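PDB 6W1G: hydroxyglutarate synthase from Pseudomonas putida, which catalyses the iron(II)-dependent decarboxylation and hydroxylation of 2-oxoadipate to D-2-hydroxyglutarate in a D-lysine catabolic pathway. Local coordinates for residues L133-L143 with L206-V217; I246-G254 with A326-M334. One frame throughout, in Å; residues are numbered along the deposited sequence.

Contact 1 (L133-L143 with L206-V217); sequences LRLELIDNPQL and LHDQHRLIADVV
Leu133, the last residue of strand 127-133, lays its two methyl branches on the helix 211-217. CG stands anti to the backbone N (chi1 -174°), which aims the fork at the helix: CD1 faces Ile213, 4.0 Å from its CG1, with the two side chains crossing at about a right angle, while CD2 lies 3.9 Å from CG1 of Val216 and brushes Val217. Leu133 and Val216 run past each other in opposite directions. Further along, Ile138 and Ile213 meet tip to tip, CD1 to CD1 at 3.8 Å. At the far end Leu143, in the first turn of helix 141-153, brings CD2 to 3.6 Å from CD2 of Leu206, near the end of helix 200-209.

Gln209 joins in through its carbon chain and the face of its amide. Bent at chi2 (75°), the chain slides CG past Leu143 CD1 at 4.1 Å and carries the amide over to Ile138, whose CG2 lies over the amide face with NE2 the nearest atom at 3.7 Å; this is van der Waals contact.

The polar bonds serve the segments singly. His210 N-caps helix 211-217: its ND1 accepts from Leu212 N at 3.3 Å, the donor lying in the ring plane. Within 133-143, Ile138 N reaches Leu135 O at 3.1 Å and closes a type I turn. Asp215 forms a salt bridge with Arg74, a 2-oxoadipate-binding residue on strand 69-75, which Leu212 and Val216 also touch.

No hydrogen bond links the two segments. Leucine, isoleucine and valine branches therefore hold the end of the strand and the start of helix 141-153 against the helix pair by shape and exclusion of water.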
loop_
_atom_site.group_PDB
_atom_site.type_symbol
_atom_site.label_atom_id
_atom_site.label_comp_id
_atom_site.label_asym_id
_atom_site.label_seq_id
_atom_site.Cartn_x
_atom_site.Cartn_y
_atom_site.Cartn_z
ATOM N N LEU A 133 3.349 11.283 -13.255
ATOM C CA LEU A 133 2.814 11.417 -14.598
ATOM C C LEU A 133 3.954 11.513 -15.605
ATOM O O LEU A 133 4.946 12.210 -15.377
ATOM C CB LEU A 133 1.978 12.693 -14.648
ATOM C CG LEU A 133 1.197 12.985 -15.928
ATOM C CD1 LEU A 133 0.027 12.042 -16.058
ATOM C CD2 LEU A 133 0.732 14.452 -15.909
ATOM N N ARG A 134 3.805 10.817 -16.736
ATOM C CA ARG A 134 4.767 10.871 -17.833
ATOM C C ARG A 134 4.158 11.703 -18.953
ATOM O O ARG A 134 3.091 11.358 -19.478
ATOM C CB ARG A 134 5.124 9.470 -18.324
ATOM C CG ARG A 134 5.642 8.577 -17.198
ATOM C CD ARG A 134 6.466 7.404 -17.725
ATOM N NE ARG A 134 7.740 7.848 -18.289
ATOM C CZ ARG A 134 8.606 7.047 -18.890
ATOM N NH1 ARG A 134 8.316 5.764 -19.008
ATOM N NH2 ARG A 134 9.762 7.512 -19.371
ATOM N N LEU A 135 4.809 12.801 -19.284
ATOM C CA LEU A 135 4.272 13.655 -20.334
ATOM C C LEU A 135 4.724 13.282 -21.740
ATOM O O LEU A 135 4.100 13.739 -22.711
ATOM C CB LEU A 135 4.632 15.114 -20.069
ATOM C CG LEU A 135 3.974 15.706 -18.833
ATOM C CD1 LEU A 135 4.319 17.188 -18.766
ATOM C CD2 LEU A 135 2.468 15.504 -18.811
ATOM N N GLU A 136 5.784 12.486 -21.887
ATOM C CA GLU A 136 6.269 12.169 -23.229
ATOM C C GLU A 136 5.224 11.392 -24.014
ATOM O O GLU A 136 5.089 11.563 -25.230
ATOM C CB GLU A 136 7.550 11.339 -23.166
ATOM C CG GLU A 136 8.689 11.985 -22.441
ATOM C CD GLU A 136 8.643 11.723 -20.948
ATOM O OE1 GLU A 136 7.717 11.021 -20.485
ATOM O OE2 GLU A 136 9.541 12.220 -20.244
ATOM N N LEU A 137 4.482 10.526 -23.335
ATOM C CA LEU A 137 3.487 9.673 -23.968
ATOM C C LEU A 137 2.303 10.456 -24.505
ATOM O O LEU A 137 1.410 9.848 -25.104
ATOM C CB LEU A 137 3.035 8.594 -22.978
ATOM C CG LEU A 137 4.178 7.724 -22.448
ATOM C CD1 LEU A 137 3.814 7.088 -21.110
ATOM C CD2 LEU A 137 4.586 6.641 -23.456
ATOM N N ILE A 138 2.277 11.773 -24.315
ATOM C CA ILE A 138 1.281 12.626 -24.956
ATOM C C ILE A 138 1.770 12.945 -26.362
ATOM O O ILE A 138 2.836 13.544 -26.537
ATOM C CB ILE A 138 1.059 13.914 -24.149
ATOM C CG1 ILE A 138 0.666 13.574 -22.714
ATOM C CG2 ILE A 138 -0.003 14.786 -24.810
ATOM C CD1 ILE A 138 0.420 14.788 -21.846
ATOM N N ASP A 139 0.985 12.559 -27.367
ATOM C CA ASP A 139 1.369 12.726 -28.764
ATOM C C ASP A 139 0.685 13.912 -29.433
ATOM O O ASP A 139 0.713 14.016 -30.663
ATOM C CB ASP A 139 1.101 11.438 -29.546
ATOM C CG ASP A 139 1.897 10.261 -29.013
ATOM O OD1 ASP A 139 2.830 10.493 -28.214
ATOM O OD2 ASP A 139 1.589 9.109 -29.380
ATOM N N ASN A 140 0.064 14.798 -28.659
ATOM C CA ASN A 140 -0.415 16.073 -29.183
ATOM C C ASN A 140 0.502 17.146 -28.618
ATOM O O ASN A 140 0.345 17.546 -27.452
ATOM C CB ASN A 140 -1.862 16.338 -28.771
ATOM C CG ASN A 140 -2.485 17.464 -29.568
ATOM O OD1 ASN A 140 -2.808 18.521 -29.026
ATOM N ND2 ASN A 140 -2.639 17.252 -30.869
ATOM N N PRO A 141 1.477 17.631 -29.381
ATOM C CA PRO A 141 2.499 18.507 -28.789
ATOM C C PRO A 141 1.966 19.713 -28.033
ATOM O O PRO A 141 2.556 20.085 -27.016
ATOM C CB PRO A 141 3.331 18.948 -30.000
ATOM C CG PRO A 141 3.144 17.875 -31.002
ATOM C CD PRO A 141 1.733 17.366 -30.810
ATOM N N GLN A 142 0.893 20.357 -28.504
ATOM C CA GLN A 142 0.420 21.544 -27.798
ATOM C C GLN A 142 -0.128 21.182 -26.426
ATOM O O GLN A 142 0.002 21.962 -25.477
ATOM C CB GLN A 142 -0.650 22.262 -28.611
ATOM C CG GLN A 142 -0.197 22.601 -29.997
ATOM C CD GLN A 142 -0.903 23.809 -30.562
ATOM O OE1 GLN A 142 -2.127 23.825 -30.689
ATOM N NE2 GLN A 142 -0.133 24.839 -30.892
ATOM N N LEU A 143 -0.741 20.002 -26.312
ATOM C CA LEU A 143 -1.268 19.547 -25.034
ATOM C C LEU A 143 -0.145 19.243 -24.052
ATOM O O LEU A 143 -0.260 19.557 -22.865
ATOM C CB LEU A 143 -2.161 18.324 -25.257
ATOM C CG LEU A 143 -3.149 17.872 -24.184
ATOM C CD1 LEU A 143 -2.459 17.159 -23.034
ATOM C CD2 LEU A 143 -3.977 19.049 -23.660
ATOM N N LEU A 206 -7.223 18.394 -21.701
ATOM C CA LEU A 206 -6.449 17.492 -20.859
ATOM C C LEU A 206 -7.244 16.233 -20.522
ATOM O O LEU A 206 -6.700 15.126 -20.531
ATOM C CB LEU A 206 -6.030 18.212 -19.575
ATOM C CG LEU A 206 -5.167 19.455 -19.738
ATOM C CD1 LEU A 206 -5.162 20.335 -18.503
ATOM C CD2 LEU A 206 -3.741 19.071 -20.063
ATOM N N HIS A 207 -8.536 16.392 -20.222
ATOM C CA HIS A 207 -9.371 15.286 -19.753
ATOM C C HIS A 207 -9.634 14.258 -20.847
ATOM O O HIS A 207 -9.700 13.057 -20.564
ATOM C CB HIS A 207 -10.685 15.864 -19.219
ATOM C CG HIS A 207 -11.662 14.837 -18.740
ATOM N ND1 HIS A 207 -11.311 13.833 -17.864
ATOM C CD2 HIS A 207 -12.979 14.664 -19.004
ATOM C CE1 HIS A 207 -12.368 13.080 -17.617
ATOM N NE2 HIS A 207 -13.393 13.563 -18.296
ATOM N N ASP A 208 -9.780 14.704 -22.094
ATOM C CA ASP A 208 -9.987 13.759 -23.185
ATOM C C ASP A 208 -8.710 13.037 -23.589
ATOM O O ASP A 208 -8.790 11.945 -24.157
ATOM C CB ASP A 208 -10.577 14.443 -24.418
ATOM C CG ASP A 208 -11.882 15.157 -24.129
ATOM O OD1 ASP A 208 -12.267 16.008 -24.953
ATOM O OD2 ASP A 208 -12.509 14.893 -23.079
ATOM N N GLN A 209 -7.542 13.622 -23.310
ATOM C CA GLN A 209 -6.284 12.925 -23.534
ATOM C C GLN A 209 -6.160 11.740 -22.586
ATOM O O GLN A 209 -5.855 10.622 -23.011
ATOM C CB GLN A 209 -5.126 13.907 -23.355
ATOM C CG GLN A 209 -3.762 13.331 -23.656
ATOM C CD GLN A 209 -3.500 13.156 -25.142
ATOM O OE1 GLN A 209 -4.098 13.832 -25.978
ATOM N NE2 GLN A 209 -2.598 12.242 -25.473
ATOM N N HIS A 210 -6.400 11.968 -21.297
ATOM C CA HIS A 210 -6.514 10.917 -20.300
ATOM C C HIS A 210 -7.058 11.567 -19.037
ATOM O O HIS A 210 -6.600 12.646 -18.654
ATOM C CB HIS A 210 -5.137 10.277 -20.026
ATOM C CG HIS A 210 -5.216 8.877 -19.513
ATOM N ND1 HIS A 210 -5.526 8.590 -18.202
ATOM C CD2 HIS A 210 -5.044 7.686 -20.131
ATOM C CE1 HIS A 210 -5.535 7.279 -18.031
ATOM N NE2 HIS A 210 -5.263 6.707 -19.193
ATOM N N ARG A 211 -8.043 10.921 -18.403
ATOM C CA ARG A 211 -8.602 11.487 -17.182
ATOM C C ARG A 211 -7.513 11.763 -16.163
ATOM O O ARG A 211 -7.597 12.734 -15.406
ATOM C CB ARG A 211 -9.658 10.559 -16.587
ATOM C CG ARG A 211 -9.155 9.173 -16.235
ATOM C CD ARG A 211 -10.195 8.091 -16.563
ATOM N NE ARG A 211 -11.429 8.229 -15.793
ATOM C CZ ARG A 211 -11.896 7.334 -14.921
ATOM N NH1 ARG A 211 -13.034 7.576 -14.279
ATOM N NH2 ARG A 211 -11.248 6.200 -14.694
ATOM N N LEU A 212 -6.471 10.931 -16.136
ATOM C CA LEU A 212 -5.397 11.114 -15.170
ATOM C C LEU A 212 -4.594 12.380 -15.441
ATOM O O LEU A 212 -4.132 13.038 -14.506
ATOM C CB LEU A 212 -4.492 9.888 -15.190
ATOM C CG LEU A 212 -3.517 9.791 -14.027
ATOM C CD1 LEU A 212 -3.232 8.353 -13.675
ATOM C CD2 LEU A 212 -2.238 10.534 -14.389
ATOM N N ILE A 213 -4.443 12.758 -16.705
ATOM C CA ILE A 213 -3.718 13.984 -17.007
ATOM C C ILE A 213 -4.442 15.192 -16.430
ATOM O O ILE A 213 -3.814 16.086 -15.862
ATOM C CB ILE A 213 -3.484 14.089 -18.525
ATOM C CG1 ILE A 213 -2.567 12.941 -18.976
ATOM C CG2 ILE A 213 -2.916 15.432 -18.907
ATOM C CD1 ILE A 213 -2.485 12.775 -20.477
ATOM N N ALA A 214 -5.776 15.242 -16.564
ATOM C CA ALA A 214 -6.518 16.345 -15.968
ATOM C C ALA A 214 -6.438 16.320 -14.438
ATOM O O ALA A 214 -6.265 17.368 -13.803
ATOM C CB ALA A 214 -7.971 16.324 -16.425
ATOM N N ASP A 215 -6.583 15.145 -13.832
ATOM C CA ASP A 215 -6.536 15.046 -12.382
ATOM C C ASP A 215 -5.238 15.627 -11.817
ATOM O O ASP A 215 -5.250 16.229 -10.737
ATOM C CB ASP A 215 -6.743 13.593 -11.939
ATOM C CG ASP A 215 -6.773 13.441 -10.431
ATOM O OD1 ASP A 215 -7.734 13.936 -9.803
ATOM O OD2 ASP A 215 -5.829 12.847 -9.875
ATOM N N VAL A 216 -4.122 15.448 -12.528
ATOM C CA VAL A 216 -2.830 15.970 -12.087
ATOM C C VAL A 216 -2.674 17.436 -12.468
ATOM O O VAL A 216 -2.372 18.298 -11.641
ATOM C CB VAL A 216 -1.689 15.110 -12.670
ATOM C CG1 VAL A 216 -0.322 15.720 -12.350
ATOM C CG2 VAL A 216 -1.769 13.690 -12.115
ATOM N N VAL A 217 -2.874 17.752 -13.740
ATOM C CA VAL A 217 -2.492 19.068 -14.222
ATOM C C VAL A 217 -3.485 20.137 -13.788
ATOM O O VAL A 217 -3.102 21.289 -13.538
ATOM C CB VAL A 217 -2.367 19.035 -15.758
ATOM C CG1 VAL A 217 -2.085 20.410 -16.292
ATOM C CG2 VAL A 217 -1.287 18.076 -16.185
#

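Contact 2 (I246-G254 with A326-M334); sequences IPPKAVVEG and AEANAERYM
A water gripped by three groups bridges the segments: it accepts from Tyr333 OH at 2.6 Å, lying in the plane of the ring, and donates to Val252 O and Gly254 O. Both carboxylate oxygens of Glu327 accept from consecutive backbone amides. OE1 takes Ala250 N at 2.8 Å with its syn lone pair, and OE2 takes Val251 N at 3.0 Å in a nearly straight bond (176°) that meets it on its syn side, 15° out of the carboxylate plane. With CG anti to the carbonyl carbon, a bend at chi2 (-66°) turns the carboxylate to the loop, where Lys249 crosses it at about a right angle, Lys249 CD 3.6 Å from Glu327 CD. With an alanine in place of Glu327, the amides of Ala250 and Val251 would probably lose their carboxylate acceptor, and the loop would be freer to shift.

Next to it, Ala330 CB receives Ala250 CB and Val251 CG2, each at 3.7 Å. Val251 CG1 approaches Tyr333 CE1, and Met334 brings SD to 3.8 Å from Val252 N.

This is a bidentate carboxylate on successive main-chain N-H groups, joining the loop before strand 264-275 to the residues leading into helix 330-341.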
loop_
_atom_site.group_PDB
_atom_site.type_symbol
_atom_site.label_atom_id
_atom_site.label_comp_id
_atom_site.label_asym_id
_atom_site.label_seq_id
_atom_site.Cartn_x
_atom_site.Cartn_y
_atom_site.Cartn_z
ATOM N N ILE A 246 -22.171 2.319 -1.076
ATOM C CA ILE A 246 -20.867 2.303 -1.731
ATOM C C ILE A 246 -20.729 0.977 -2.471
ATOM O O ILE A 246 -19.837 0.158 -2.127
ATOM C CB ILE A 246 -19.737 2.605 -0.726
ATOM C CG1 ILE A 246 -19.966 1.861 0.600
ATOM C CG2 ILE A 246 -19.661 4.120 -0.490
ATOM C CD1 ILE A 246 -18.772 1.943 1.563
ATOM N N PRO A 247 -21.661 0.647 -3.387
ATOM C CA PRO A 247 -21.572 -0.666 -4.037
ATOM C C PRO A 247 -20.234 -0.778 -4.724
ATOM O O PRO A 247 -19.879 0.081 -5.558
ATOM C CB PRO A 247 -22.708 -0.649 -5.063
ATOM C CG PRO A 247 -22.998 0.757 -5.281
ATOM C CD PRO A 247 -22.726 1.462 -3.968
ATOM N N PRO A 248 -19.473 -1.809 -4.431
ATOM C CA PRO A 248 -18.150 -1.879 -5.042
ATOM C C PRO A 248 -18.229 -2.638 -6.349
ATOM O O PRO A 248 -19.230 -3.269 -6.684
ATOM C CB PRO A 248 -17.353 -2.699 -4.037
ATOM C CG PRO A 248 -18.364 -3.666 -3.480
ATOM C CD PRO A 248 -19.642 -2.832 -3.380
ATOM N N LYS A 249 -17.132 -2.569 -7.078
ATOM C CA LYS A 249 -16.960 -3.450 -8.208
ATOM C C LYS A 249 -17.024 -4.892 -7.739
ATOM O O LYS A 249 -16.391 -5.279 -6.741
ATOM C CB LYS A 249 -15.615 -3.142 -8.851
ATOM C CG LYS A 249 -15.495 -1.731 -9.452
ATOM C CD LYS A 249 -16.338 -1.517 -10.680
ATOM C CE LYS A 249 -15.716 -0.395 -11.526
ATOM N NZ LYS A 249 -16.734 0.526 -12.096
ATOM N N ALA A 250 -17.821 -5.694 -8.432
ATOM C CA ALA A 250 -17.899 -7.113 -8.111
ATOM C C ALA A 250 -16.586 -7.833 -8.368
ATOM O O ALA A 250 -16.268 -8.780 -7.652
ATOM C CB ALA A 250 -18.981 -7.769 -8.950
ATOM N N VAL A 251 -15.829 -7.429 -9.388
ATOM C CA VAL A 251 -14.511 -7.998 -9.608
ATOM C C VAL A 251 -13.573 -7.533 -8.504
ATOM O O VAL A 251 -13.368 -6.338 -8.285
ATOM C CB VAL A 251 -13.970 -7.574 -10.972
ATOM C CG1 VAL A 251 -12.527 -7.982 -11.122
ATOM C CG2 VAL A 251 -14.796 -8.162 -12.104
ATOM N N VAL A 252 -12.975 -8.472 -7.805
ATOM C CA VAL A 252 -11.982 -8.179 -6.791
ATOM C C VAL A 252 -10.621 -8.445 -7.405
ATOM O O VAL A 252 -10.372 -9.551 -7.919
ATOM C CB VAL A 252 -12.228 -9.039 -5.540
ATOM C CG1 VAL A 252 -11.131 -8.810 -4.516
ATOM C CG2 VAL A 252 -13.593 -8.741 -4.949
ATOM N N GLU A 253 -9.727 -7.453 -7.329
ATOM C CA GLU A 253 -8.367 -7.650 -7.809
ATOM C C GLU A 253 -7.572 -8.449 -6.797
ATOM O O GLU A 253 -7.801 -8.320 -5.594
ATOM C CB GLU A 253 -7.674 -6.309 -8.038
ATOM C CG GLU A 253 -8.361 -5.446 -9.088
ATOM C CD GLU A 253 -7.592 -4.179 -9.327
ATOM O OE1 GLU A 253 -7.920 -3.149 -8.695
ATOM O OE2 GLU A 253 -6.621 -4.229 -10.102
ATOM N N GLY A 254 -6.638 -9.261 -7.302
ATOM C CA GLY A 254 -5.812 -10.122 -6.490
ATOM C C GLY A 254 -6.222 -11.573 -6.611
ATOM O O GLY A 254 -7.046 -11.954 -7.442
ATOM N N ALA A 326 -14.134 -7.570 -16.465
ATOM C CA ALA A 326 -15.031 -6.434 -16.346
ATOM C C ALA A 326 -16.200 -6.844 -15.469
ATOM O O ALA A 326 -16.380 -8.021 -15.147
ATOM C CB ALA A 326 -15.548 -5.984 -17.717
ATOM N N GLU A 327 -17.007 -5.856 -15.084
ATOM C CA GLU A 327 -18.186 -6.137 -14.271
ATOM C C GLU A 327 -19.174 -7.031 -15.000
ATOM O O GLU A 327 -19.893 -7.806 -14.357
ATOM C CB GLU A 327 -18.838 -4.818 -13.871
ATOM C CG GLU A 327 -17.965 -4.031 -12.899
ATOM C CD GLU A 327 -17.819 -4.729 -11.567
ATOM O OE1 GLU A 327 -18.819 -4.760 -10.826
ATOM O OE2 GLU A 327 -16.719 -5.262 -11.260
ATOM N N ALA A 328 -19.222 -6.948 -16.330
ATOM C CA ALA A 328 -20.210 -7.721 -17.070
ATOM C C ALA A 328 -19.917 -9.210 -16.993
ATOM O O ALA A 328 -20.843 -10.028 -17.059
ATOM C CB ALA A 328 -20.251 -7.263 -18.527
ATOM N N ASN A 329 -18.644 -9.578 -16.851
ATOM C CA ASN A 329 -18.243 -10.975 -16.746
ATOM C C ASN A 329 -17.840 -11.381 -15.332
ATOM O O ASN A 329 -17.198 -12.425 -15.158
ATOM C CB ASN A 329 -17.095 -11.245 -17.724
ATOM C CG ASN A 329 -15.915 -10.281 -17.545
ATOM O OD1 ASN A 329 -15.519 -9.950 -16.423
ATOM N ND2 ASN A 329 -15.351 -9.823 -18.669
ATOM N N ALA A 330 -18.220 -10.585 -14.317
ATOM C CA ALA A 330 -17.618 -10.722 -12.986
ATOM C C ALA A 330 -17.832 -12.108 -12.381
ATOM O O ALA A 330 -16.909 -12.680 -11.791
ATOM C CB ALA A 330 -18.145 -9.648 -12.032
ATOM N N GLU A 331 -19.045 -12.651 -12.470
ATOM C CA GLU A 331 -19.291 -13.971 -11.903
ATOM C C GLU A 331 -18.414 -15.021 -12.574
ATOM O O GLU A 331 -17.787 -15.855 -11.904
ATOM C CB GLU A 331 -20.764 -14.325 -12.052
ATOM C CG GLU A 331 -21.380 -13.964 -13.419
ATOM C CD GLU A 331 -22.277 -12.724 -13.391
ATOM O OE1 GLU A 331 -22.012 -11.804 -12.587
ATOM O OE2 GLU A 331 -23.254 -12.670 -14.173
ATOM N N ARG A 332 -18.359 -15.002 -13.910
ATOM C CA ARG A 332 -17.530 -15.952 -14.641
ATOM C C ARG A 332 -16.050 -15.752 -14.329
ATOM O O ARG A 332 -15.314 -16.728 -14.164
ATOM C CB ARG A 332 -17.775 -15.831 -16.148
ATOM C CG ARG A 332 -16.867 -16.779 -16.938
ATOM C CD ARG A 332 -17.246 -17.004 -18.376
ATOM N NE ARG A 332 -16.513 -18.136 -18.944
ATOM C CZ ARG A 332 -15.544 -18.043 -19.859
ATOM N NH1 ARG A 332 -15.177 -16.869 -20.348
ATOM N NH2 ARG A 332 -14.956 -19.143 -20.305
ATOM N N TYR A 333 -15.592 -14.495 -14.271
ATOM C CA TYR A 333 -14.196 -14.230 -13.938
ATOM C C TYR A 333 -13.843 -14.795 -12.571
ATOM O O TYR A 333 -12.812 -15.454 -12.387
ATOM C CB TYR A 333 -13.913 -12.728 -13.936
ATOM C CG TYR A 333 -12.521 -12.434 -13.423
ATOM C CD1 TYR A 333 -12.337 -11.954 -12.148
ATOM C CD2 TYR A 333 -11.389 -12.691 -14.202
ATOM C CE1 TYR A 333 -11.060 -11.689 -11.642
ATOM C CE2 TYR A 333 -10.111 -12.449 -13.698
ATOM C CZ TYR A 333 -9.955 -11.938 -12.427
ATOM O OH TYR A 333 -8.695 -11.693 -11.952
ATOM N N MET A 334 -14.666 -14.486 -11.570
ATOM C CA MET A 334 -14.365 -14.947 -10.223
ATOM C C MET A 334 -14.362 -16.470 -10.149
ATOM O O MET A 334 -13.547 -17.057 -9.444
ATOM C CB MET A 334 -15.312 -14.267 -9.222
ATOM C CG MET A 334 -15.138 -12.733 -9.141
ATOM S SD MET A 334 -13.500 -12.121 -8.690
ATOM C CE MET A 334 -13.197 -12.871 -7.088
HETATM O O HOH W 1 -8.422 -10.769 -9.519
#

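Contacts 1 and 2 follow one another along the chain and lie in separate parts of the fold, their centres 29 Å apart and their nearest atoms about 8 Å, without touching. Both stand off from the metal site formed by His70, His226 and Glu294, which holds nickel here and iron(II) in the working enzyme, and neither supplies a ligand. In contact 1 the Leu212 side chain is about 12 Å from the nickel, and that of Val216 about 4 Å from the side chain of Arg74, thought important for substrate specificity. In contact 2 the Val252 side chain is about 13 Å from the nickel, and that of Pro248 about 9 Å from the side chain of Glu294. Contact 1 thus adjoins the site through Arg74, contact 2 through the loop nearest Glu294.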